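Local coordinates for protein glycogen synthase (Cyanobacterium sp. CLg1, PDB 6GNF) that belongs to the two-domain glycosyltransferase fold of starch and bacterial glycogen synthases and holds adenosine-5'-diphosphate and a glycan in this structure, at residues Q206-S211 against G285-D290; H277-S282 against A291-V296. One frame throughout, in Å; residues are numbered along the deposited sequence.

Interaction 1: residues Q206-S211 against G285-D290; sequences QGRFPS and GGVELD. With SO4 (sulfate ion), chain I; SO4 (sulfate ion), chain J.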
loop_
_atom_site.group_PDB
_atom_site.type_symbol
_atom_site.label_atom_id
_atom_site.label_comp_id
_atom_site.label_asym_id
_atom_site.label_seq_id
_atom_site.Cartn_x
_atom_site.Cartn_y
_atom_site.Cartn_z
ATOM N N GLN A 206 -13.033 -0.856 1.704
ATOM C CA GLN A 206 -13.625 -0.390 2.949
ATOM C C GLN A 206 -14.221 -1.495 3.828
ATOM O O GLN A 206 -14.689 -1.204 4.923
ATOM C CB GLN A 206 -14.716 0.630 2.605
ATOM C CG GLN A 206 -14.219 1.782 1.755
ATOM C CD GLN A 206 -15.313 2.755 1.360
ATOM O OE1 GLN A 206 -16.503 2.469 1.505
ATOM N NE2 GLN A 206 -14.915 3.892 0.811
ATOM N N GLY A 207 -14.195 -2.742 3.363
ATOM C CA GLY A 207 -14.833 -3.837 4.067
ATOM C C GLY A 207 -16.332 -3.704 3.973
ATOM O O GLY A 207 -17.029 -3.715 4.992
ATOM N N ARG A 208 -16.820 -3.534 2.744
ATOM C CA ARG A 208 -18.237 -3.567 2.478
ATOM C C ARG A 208 -18.656 -5.022 2.363
ATOM O O ARG A 208 -18.093 -5.765 1.563
ATOM C CB ARG A 208 -18.571 -2.824 1.187
ATOM C CG ARG A 208 -18.184 -1.359 1.222
ATOM C CD ARG A 208 -18.655 -0.634 -0.022
ATOM N NE ARG A 208 -18.197 0.750 -0.051
ATOM C CZ ARG A 208 -18.603 1.660 -0.935
ATOM N NH1 ARG A 208 -19.480 1.337 -1.878
ATOM N NH2 ARG A 208 -18.131 2.901 -0.881
ATOM N N PHE A 209 -19.609 -5.427 3.202
ATOM C CA PHE A 209 -20.127 -6.784 3.206
ATOM C C PHE A 209 -21.629 -6.746 3.351
ATOM O O PHE A 209 -22.167 -5.782 3.880
ATOM C CB PHE A 209 -19.541 -7.568 4.379
ATOM C CG PHE A 209 -18.065 -7.717 4.310
ATOM C CD1 PHE A 209 -17.488 -8.537 3.347
ATOM C CD2 PHE A 209 -17.242 -7.031 5.185
ATOM C CE1 PHE A 209 -16.123 -8.679 3.266
ATOM C CE2 PHE A 209 -15.875 -7.165 5.108
ATOM C CZ PHE A 209 -15.316 -7.994 4.151
ATOM N N PRO A 210 -22.318 -7.796 2.884
ATOM C CA PRO A 210 -23.764 -7.844 3.065
ATOM C C PRO A 210 -24.150 -7.810 4.535
ATOM O O PRO A 210 -23.411 -8.324 5.376
ATOM C CB PRO A 210 -24.157 -9.193 2.452
ATOM C CG PRO A 210 -23.029 -9.564 1.553
ATOM C CD PRO A 210 -21.806 -8.987 2.185
ATOM N N SER A 211 -25.310 -7.243 4.829
ATOM C CA SER A 211 -25.750 -7.094 6.205
ATOM C C SER A 211 -26.017 -8.452 6.845
ATOM O O SER A 211 -25.871 -8.611 8.050
ATOM C CB SER A 211 -26.969 -6.188 6.270
ATOM O OG SER A 211 -27.889 -6.524 5.258
ATOM N N GLY A 285 -13.563 11.637 -3.894
ATOM C CA GLY A 285 -12.259 11.519 -3.261
ATOM C C GLY A 285 -12.263 10.583 -2.073
ATOM O O GLY A 285 -11.295 9.856 -1.865
ATOM N N GLY A 286 -13.354 10.595 -1.305
ATOM C CA GLY A 286 -13.496 9.726 -0.143
ATOM C C GLY A 286 -14.317 8.477 -0.402
ATOM O O GLY A 286 -14.702 7.788 0.540
ATOM N N VAL A 287 -14.632 8.211 -1.671
ATOM C CA VAL A 287 -15.405 7.022 -2.051
ATOM C C VAL A 287 -16.566 6.804 -1.064
ATOM O O VAL A 287 -16.715 5.739 -0.442
ATOM C CB VAL A 287 -14.488 5.778 -2.179
ATOM C CG1 VAL A 287 -15.250 4.580 -2.732
ATOM C CG2 VAL A 287 -13.318 6.099 -3.100
ATOM N N GLU A 288 -17.367 7.860 -0.930
ATOM C CA GLU A 288 -18.586 7.898 -0.111
ATOM C C GLU A 288 -18.372 7.972 1.401
ATOM O O GLU A 288 -19.347 8.069 2.129
ATOM C CB GLU A 288 -19.540 6.751 -0.462
ATOM C CG GLU A 288 -20.028 6.787 -1.900
ATOM C CD GLU A 288 -20.492 5.426 -2.380
ATOM O OE1 GLU A 288 -21.711 5.223 -2.478
ATOM O OE2 GLU A 288 -19.635 4.547 -2.644
ATOM N N LEU A 289 -17.126 7.959 1.872
ATOM C CA LEU A 289 -16.856 8.112 3.307
ATOM C C LEU A 289 -16.343 9.514 3.654
ATOM O O LEU A 289 -15.864 9.747 4.764
ATOM C CB LEU A 289 -15.889 7.027 3.815
ATOM C CG LEU A 289 -16.493 5.618 3.920
ATOM C CD1 LEU A 289 -17.260 5.196 2.688
ATOM C CD2 LEU A 289 -15.430 4.578 4.262
ATOM N N ASP A 290 -16.529 10.466 2.740
ATOM C CA ASP A 290 -16.044 11.836 2.943
ATOM C C ASP A 290 -16.662 12.517 4.163
ATOM O O ASP A 290 -15.962 13.215 4.899
ATOM C CB ASP A 290 -16.248 12.699 1.687
ATOM C CG ASP A 290 -17.695 12.772 1.241
ATOM O OD1 ASP A 290 -18.367 11.723 1.197
ATOM O OD2 ASP A 290 -18.163 13.884 0.933
HETATM S S SO4 I . -28.297 -9.228 2.387
HETATM O O1 SO4 I . -28.000 -8.520 3.652
HETATM O O2 SO4 I . -29.626 -9.884 2.454
HETATM O O3 SO4 I . -27.272 -10.282 2.171
HETATM O O4 SO4 I . -28.279 -8.235 1.287
HETATM S S SO4 J . -13.638 -5.070 0.087
HETATM O O1 SO4 J . -12.967 -4.279 1.142
HETATM O O2 SO4 J . -14.976 -5.499 0.567
HETATM O O3 SO4 J . -12.789 -6.244 -0.240
HETATM O O4 SO4 J . -13.821 -4.232 -1.121
#
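A type I' beta turn, Gly286 to Leu289, leading into helix 290-296, meets Arg208 of edge strand 208-209 of a small antiparallel sheet and Gln206 just before it. The Gln206 amide is held at both ends. NE2 donates to Val287 O at 2.9 Å, nearly straight (168°), with the acceptor close to the amide plane. OE1 takes both NE and NH2 of Arg208, each 2.9 Å away and arriving from above one face of the amide. Asn256 ND2 also donates to OE1, and NE2 also to Ile203 O. Across the contact both methyls of Leu289 press against this amide, CD1 lying 3.1 Å from Gln206 OE1. Arg208, extended from CG to NE, carries its guanidinium onward to Glu288: NH2 reaches OE2 at 2.8 Å in a salt bridge, and a weak bond runs from NH1 to the same oxygen. The two planes are 59° apart and OE2 is met from above the carboxylate plane, while OE1 bonds to Thr231 OG1. A sulfate, probably from the crystallisation liquor, accepts from Gly207 N. The arrangement is a type I' turn before a helix N-cap, packed on a sheet edge in the catalytic domain of a GT-B-type synthase.

Interaction 2: residues H277-S282 against A291-V296; sequences HEVTSS and AVARDV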
loop_
_atom_site.group_PDB
_atom_site.type_symbol
_atom_site.label_atom_id
_atom_site.label_comp_id
_atom_site.label_asym_id
_atom_site.label_seq_id
_atom_site.Cartn_x
_atom_site.Cartn_y
_atom_site.Cartn_z
ATOM N N HIS A 277 -6.908 15.499 2.390
ATOM C CA HIS A 277 -7.690 16.574 1.805
ATOM C C HIS A 277 -8.693 16.046 0.784
ATOM O O HIS A 277 -9.839 16.462 0.780
ATOM C CB HIS A 277 -6.737 17.558 1.138
ATOM C CG HIS A 277 -7.364 18.862 0.796
ATOM N ND1 HIS A 277 -8.417 18.954 -0.089
ATOM C CD2 HIS A 277 -7.046 20.135 1.137
ATOM C CE1 HIS A 277 -8.751 20.220 -0.244
ATOM N NE2 HIS A 277 -7.936 20.956 0.489
ATOM N N GLU A 278 -8.244 15.159 -0.100
ATOM C CA GLU A 278 -9.123 14.592 -1.125
ATOM C C GLU A 278 -10.253 13.797 -0.506
ATOM O O GLU A 278 -11.404 13.927 -0.910
ATOM C CB GLU A 278 -8.343 13.693 -2.078
ATOM C CG GLU A 278 -7.476 14.448 -3.069
ATOM C CD GLU A 278 -6.545 13.556 -3.863
ATOM O OE1 GLU A 278 -6.250 12.426 -3.429
ATOM O OE2 GLU A 278 -6.123 14.016 -4.943
ATOM N N VAL A 279 -9.928 13.004 0.511
ATOM C CA VAL A 279 -10.903 12.120 1.143
ATOM C C VAL A 279 -12.023 12.913 1.811
ATOM O O VAL A 279 -13.188 12.550 1.691
ATOM C CB VAL A 279 -10.225 11.184 2.167
ATOM C CG1 VAL A 279 -11.250 10.478 3.046
ATOM C CG2 VAL A 279 -9.373 10.155 1.444
ATOM N N THR A 280 -11.666 13.987 2.509
ATOM C CA THR A 280 -12.652 14.759 3.267
ATOM C C THR A 280 -13.406 15.776 2.406
ATOM O O THR A 280 -14.348 16.400 2.885
ATOM C CB THR A 280 -11.993 15.499 4.445
ATOM O OG1 THR A 280 -10.892 16.269 3.963
ATOM C CG2 THR A 280 -11.473 14.515 5.463
ATOM N N SER A 281 -12.991 15.960 1.156
ATOM C CA SER A 281 -13.531 17.039 0.319
ATOM C C SER A 281 -14.672 16.674 -0.617
ATOM O O SER A 281 -15.383 17.571 -1.051
ATOM C CB SER A 281 -12.430 17.654 -0.530
ATOM O OG SER A 281 -11.445 18.283 0.266
ATOM N N SER A 282 -14.839 15.406 -0.981
ATOM C CA SER A 282 -15.947 15.032 -1.870
ATOM C C SER A 282 -16.243 13.540 -1.865
ATOM O O SER A 282 -15.362 12.734 -1.563
ATOM C CB SER A 282 -15.659 15.475 -3.315
ATOM O OG SER A 282 -14.709 14.648 -3.961
ATOM N N ALA A 291 -17.961 12.323 4.373
ATOM C CA ALA A 291 -18.647 12.956 5.497
ATOM C C ALA A 291 -18.219 12.318 6.819
ATOM O O ALA A 291 -17.997 13.012 7.811
ATOM C CB ALA A 291 -20.159 12.891 5.321
ATOM N N VAL A 292 -18.067 11.002 6.836
ATOM C CA VAL A 292 -17.554 10.329 8.025
ATOM C C VAL A 292 -16.140 10.815 8.357
ATOM O O VAL A 292 -15.858 11.149 9.502
ATOM C CB VAL A 292 -17.572 8.795 7.868
ATOM C CG1 VAL A 292 -16.904 8.121 9.055
ATOM C CG2 VAL A 292 -19.002 8.290 7.718
ATOM N N ALA A 293 -15.272 10.880 7.350
ATOM C CA ALA A 293 -13.899 11.357 7.540
ATOM C C ALA A 293 -13.853 12.794 8.061
ATOM O O ALA A 293 -13.096 13.084 8.990
ATOM C CB ALA A 293 -13.117 11.238 6.242
ATOM N N ARG A 294 -14.683 13.667 7.484
ATOM C CA ARG A 294 -14.849 15.035 7.982
ATOM C C ARG A 294 -15.316 15.078 9.427
ATOM O O ARG A 294 -14.822 15.864 10.219
ATOM C CB ARG A 294 -15.885 15.801 7.166
ATOM C CG ARG A 294 -15.352 16.400 5.894
ATOM C CD ARG A 294 -16.301 17.456 5.365
ATOM N NE ARG A 294 -17.647 16.948 5.083
ATOM C CZ ARG A 294 -18.018 16.323 3.961
ATOM N NH1 ARG A 294 -17.151 16.084 2.977
ATOM N NH2 ARG A 294 -19.277 15.918 3.824
ATOM N N ASP A 295 -16.350 14.304 9.721
ATOM C CA ASP A 295 -16.916 14.241 11.056
ATOM C C ASP A 295 -15.853 13.855 12.084
ATOM O O ASP A 295 -15.725 14.498 13.121
ATOM C CB ASP A 295 -18.062 13.225 11.069
ATOM C CG ASP A 295 -18.742 13.113 12.415
ATOM O OD1 ASP A 295 -18.917 14.138 13.106
ATOM O OD2 ASP A 295 -19.116 11.974 12.780
ATOM N N VAL A 296 -15.071 12.830 11.770
ATOM C CA VAL A 296 -14.088 12.289 12.700
ATOM C C VAL A 296 -12.778 13.084 12.675
ATOM O O VAL A 296 -12.081 13.147 13.690
ATOM C CB VAL A 296 -13.856 10.799 12.381
ATOM C CG1 VAL A 296 -12.561 10.271 12.983
ATOM C CG2 VAL A 296 -15.047 9.991 12.873
#
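Val279 and Thr280, toward the end of helix 273-281, pack on Ala293 and Arg294 of helix 290-296; these are two consecutive helices of the starch synthase catalytic domain, joined by a short loop and crossing steeply. The short axes run at 109° to each other and approach to 8.1 Å, and the nearest CA pair is Thr280 and Arg294. Val279 comes first: its CG1 branch, anti to the backbone N, lies 3.8 Å from Ala293 CB. Thr280 then supplies the middle of the contact. Its methyl CG2 sits 3.7 Å from Ala293 CB, so the one small methyl of Ala293 touches both residues, while Thr280 CB meets Arg294 CG at 3.8 Å. OG1 of Thr280 is hydrogen-bonded to Ala276 O of its own helix, while the methyl CG2 faces Ala293. Leu298 of strand 298-300 also touches Val279 and Thr280. Ser281 directs its side chain away, and its carbonyl carbon comes only within 4.4 Å of Arg294 NH1.

Arg294 is an exposed residue. Its chain bends at chi3, which brings the guanidinium back over its own helix, with Ala291 CA against one face, and beside the Thr280 carbonyl. NH1 also forms a salt bridge with Asp290, so this nitrogen joins a carboxylate at the start of its own helix to a carbonyl of the other segment. The bond to that carbonyl, Arg294 NH1 to Thr280 O, measures 2.8 Å with an N-H...O angle of 160°; the oxygen lies near the guanidinium plane, whereas the nitrogen stands 44° out of the carbonyl plane.

How the interactions relate
Both interactions are partly buried and bury nearly equal areas, 204 Å² in interaction 1 and 205 Å² in interaction 2, but by different chemistry. The 206-211 and 285-290 pair joins the connecting loop to a sheet edge mainly through polar groups; the 277-282 and 291-296 pair joins the two helices that this loop connects, through small apolar contacts and one exposed arginine. Their segments alternate along the chain, and the centres of interaction 1 and interaction 2 lie about 13 Å apart. They meet at Asp290, whose CB is 3.1 Å from Val279 O, and at Gly286, whose CA lies 4.0 Å from Val279 CG1 in plain packing.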